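Indole-3-acetic acid-amido synthetase GH3.15 (Arabidopsis thaliana, PDB 6E1Q) catalyses the ATP-dependent conjugation of the auxin precursor indole-3-butyric acid, and of the herbicide 2,4-DB, to glutamine, releasing AMP and diphosphate. Local coordinates at residues T413-N417 with N418-F422. Numbering follows the deposited sequence.
Sequences TGFYN and NAPHF
T413 and H421 are joined twice across this beta hairpin. The backbone N of T413 gives a nearly straight hydrogen bond to H421 O (2.9 Å, 173°), while T413 OG1 lies in the plane of the imidazole, at its edge, hydrogen-bonded to H421 ND1 at 2.8 Å. Either could donate in that second hydrogen bond, and S347 OG also bonds to T413 OG1. H421 N returns a 2.9 Å hydrogen bond to G414 O; two residues, T413 and G414, thus stand opposite the single H421, a classic beta bulge. Nearer the turn, Y416 N donates to A419 O and A419 N to Y416 O, hydrogen bonds of 2.8 Å each, closing a type II' turn through N417 and N418. Its first corner needs a positive phi (50° at N417), which asparagine tolerates better than most residues other than glycine. On helix 10-22, N417 ND2 hydrogen-bonds T21 OG1 and E18 OE1, N418 ND2 T22 O, and Y416 OH E18 OE2.

With chi1 of 55°, H421 CG stands between its own backbone N and carbonyl carbon, which swings the ring across the partner strand. There G414 CA packs over one face, a CH-pi contact 3.7 Å from the ring centroid. Glycine suits this place because a CB would collide with H421 CE1. An alanine in place of H421 would probably cost T413 OG1 one of its partners and uncover G414. On the face bearing F415 and P420, F415 CE1 rests 3.9 Å from P420 CG; proline fits this non-hydrogen-bonded position, where its missing N-H is not needed across the hairpin. Backbone bonds thus set the register of two central-domain strands, while the imidazole, using its edge for a hydroxyl and its face for a glycine, covers the bulge.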
ATOM      1  N   THR A 413     -18.392  -7.525   4.678  1.00 28.57           N
ATOM      2  CA  THR A 413     -18.407  -8.198   5.973  1.00 26.71           C
ATOM      3  C   THR A 413     -19.496  -7.706   6.916  1.00 35.18           C
ATOM      4  O   THR A 413     -19.718  -8.350   7.944  1.00 36.26           O
ATOM      5  CB  THR A 413     -17.057  -8.044   6.692  1.00 35.48           C
ATOM      6  OG1 THR A 413     -16.600  -6.691   6.559  1.00 34.21           O
ATOM      7  CG2 THR A 413     -16.017  -8.969   6.056  1.00 38.17           C
ATOM      8  N   GLY A 414     -20.193  -6.618   6.599  1.00 34.38           N
ATOM      9  CA  GLY A 414     -21.203  -6.090   7.501  1.00 29.73           C
ATOM     10  C   GLY A 414     -21.552  -4.650   7.146  1.00 36.08           C
ATOM     11  O   GLY A 414     -21.237  -4.167   6.060  1.00 30.46           O
ATOM     12  N   PHE A 415     -22.200  -3.987   8.095  1.00 36.83           N
ATOM     13  CA  PHE A 415     -22.710  -2.634   7.914  1.00 31.86           C
ATOM     14  C   PHE A 415     -22.328  -1.774   9.112  1.00 39.29           C
ATOM     15  O   PHE A 415     -22.524  -2.186  10.260  1.00 33.69           O
ATOM     16  CB  PHE A 415     -24.230  -2.648   7.766  1.00 35.91           C
ATOM     17  CG  PHE A 415     -24.727  -3.462   6.601  1.00 38.13           C
ATOM     18  CD1 PHE A 415     -24.609  -2.982   5.304  1.00 38.50           C
ATOM     19  CD2 PHE A 415     -25.324  -4.696   6.805  1.00 43.56           C
ATOM     20  CE1 PHE A 415     -25.076  -3.718   4.228  1.00 35.86           C
ATOM     21  CE2 PHE A 415     -25.803  -5.437   5.735  1.00 45.06           C
ATOM     22  CZ  PHE A 415     -25.678  -4.942   4.447  1.00 42.24           C
ATOM     23  N   TYR A 416     -21.763  -0.594   8.840  1.00 35.96           N
ATOM     24  CA  TYR A 416     -21.611   0.463   9.836  1.00 34.15           C
ATOM     25  C   TYR A 416     -22.764   1.424   9.602  1.00 28.27           C
ATOM     26  O   TYR A 416     -22.809   2.099   8.568  1.00 32.30           O
ATOM     27  CB  TYR A 416     -20.254   1.170   9.715  1.00 32.15           C
ATOM     28  CG  TYR A 416     -20.031   2.187  10.818  1.00 38.63           C
ATOM     29  CD1 TYR A 416     -19.461   1.816  12.030  1.00 36.23           C
ATOM     30  CD2 TYR A 416     -20.438   3.515  10.664  1.00 41.60           C
ATOM     31  CE1 TYR A 416     -19.281   2.740  13.058  1.00 42.39           C
ATOM     32  CE2 TYR A 416     -20.260   4.449  11.681  1.00 36.06           C
ATOM     33  CZ  TYR A 416     -19.685   4.055  12.872  1.00 43.73           C
ATOM     34  OH  TYR A 416     -19.521   4.966  13.888  1.00 48.21           O
ATOM     35  N   ASN A 417     -23.712   1.465  10.544  1.00 29.33           N
ATOM     36  CA  ASN A 417     -25.031   2.032  10.272  1.00 34.80           C
ATOM     37  C   ASN A 417     -25.599   1.428   8.983  1.00 39.88           C
ATOM     38  O   ASN A 417     -25.818   0.215   8.922  1.00 39.09           O
ATOM     39  CB  ASN A 417     -24.953   3.556  10.214  1.00 37.32           C
ATOM     40  CG  ASN A 417     -24.552   4.157  11.546  1.00 39.35           C
ATOM     41  OD1 ASN A 417     -25.038   3.735  12.592  1.00 38.12           O
ATOM     42  ND2 ASN A 417     -23.631   5.118  11.520  1.00 39.56           N
ATOM     43  N   ASN A 418     -25.836   2.230   7.944  1.00 40.33           N
ATOM     44  CA  ASN A 418     -26.281   1.693   6.661  1.00 35.46           C
ATOM     45  C   ASN A 418     -25.167   1.574   5.628  1.00 38.17           C
ATOM     46  O   ASN A 418     -25.444   1.243   4.474  1.00 34.84           O
ATOM     47  CB  ASN A 418     -27.423   2.526   6.079  1.00 34.25           C
ATOM     48  CG  ASN A 418     -28.680   2.459   6.928  1.00 39.86           C
ATOM     49  OD1 ASN A 418     -29.027   1.404   7.448  1.00 38.16           O
ATOM     50  ND2 ASN A 418     -29.374   3.579   7.052  1.00 34.35           N
ATOM     51  N   ALA A 419     -23.926   1.860   5.993  1.00 33.30           N
ATOM     52  CA  ALA A 419     -22.848   1.808   5.022  1.00 29.14           C
ATOM     53  C   ALA A 419     -22.149   0.455   5.090  1.00 29.49           C
ATOM     54  O   ALA A 419     -21.600   0.106   6.149  1.00 33.36           O
ATOM     55  CB  ALA A 419     -21.853   2.940   5.281  1.00 27.92           C
ATOM     56  N   PRO A 420     -22.117  -0.318   4.007  1.00 26.84           N
ATOM     57  CA  PRO A 420     -21.362  -1.579   4.010  1.00 29.25           C
ATOM     58  C   PRO A 420     -19.878  -1.380   4.292  1.00 35.77           C
ATOM     59  O   PRO A 420     -19.252  -0.413   3.837  1.00 31.64           O
ATOM     60  CB  PRO A 420     -21.568  -2.121   2.590  1.00 32.39           C
ATOM     61  CG  PRO A 420     -22.758  -1.402   2.056  1.00 36.60           C
ATOM     62  CD  PRO A 420     -22.779  -0.064   2.713  1.00 32.74           C
ATOM     63  N   HIS A 421     -19.305  -2.327   5.029  1.00 26.80           N
ATOM     64  CA  HIS A 421     -17.867  -2.358   5.209  1.00 30.94           C
ATOM     65  C   HIS A 421     -17.317  -3.666   4.648  1.00 37.01           C
ATOM     66  O   HIS A 421     -18.018  -4.684   4.577  1.00 31.60           O
ATOM     67  CB  HIS A 421     -17.438  -2.132   6.680  1.00 31.78           C
ATOM     68  CG  HIS A 421     -18.058  -3.063   7.684  1.00 33.65           C
ATOM     69  ND1 HIS A 421     -17.709  -4.394   7.788  1.00 30.72           N
ATOM     70  CD2 HIS A 421     -18.922  -2.823   8.704  1.00 29.91           C
ATOM     71  CE1 HIS A 421     -18.365  -4.943   8.795  1.00 35.09           C
ATOM     72  NE2 HIS A 421     -19.108  -4.012   9.369  1.00 33.77           N
ATOM     73  N   PHE A 422     -16.064  -3.605   4.210  1.00 31.67           N
ATOM     74  CA  PHE A 422     -15.451  -4.649   3.411  1.00 28.89           C
ATOM     75  C   PHE A 422     -14.058  -4.946   3.921  1.00 29.55           C
ATOM     76  O   PHE A 422     -13.342  -4.046   4.365  1.00 34.36           O
ATOM     77  CB  PHE A 422     -15.277  -4.253   1.940  1.00 25.31           C
ATOM     78  CG  PHE A 422     -16.548  -3.880   1.236  1.00 28.15           C
ATOM     79  CD1 PHE A 422     -17.095  -2.613   1.384  1.00 27.51           C
ATOM     80  CD2 PHE A 422     -17.147  -4.769   0.349  1.00 27.87           C
ATOM     81  CE1 PHE A 422     -18.254  -2.266   0.709  1.00 30.67           C
ATOM     82  CE2 PHE A 422     -18.301  -4.424  -0.333  1.00 28.57           C
ATOM     83  CZ  PHE A 422     -18.860  -3.183  -0.150  1.00 33.16           C
TER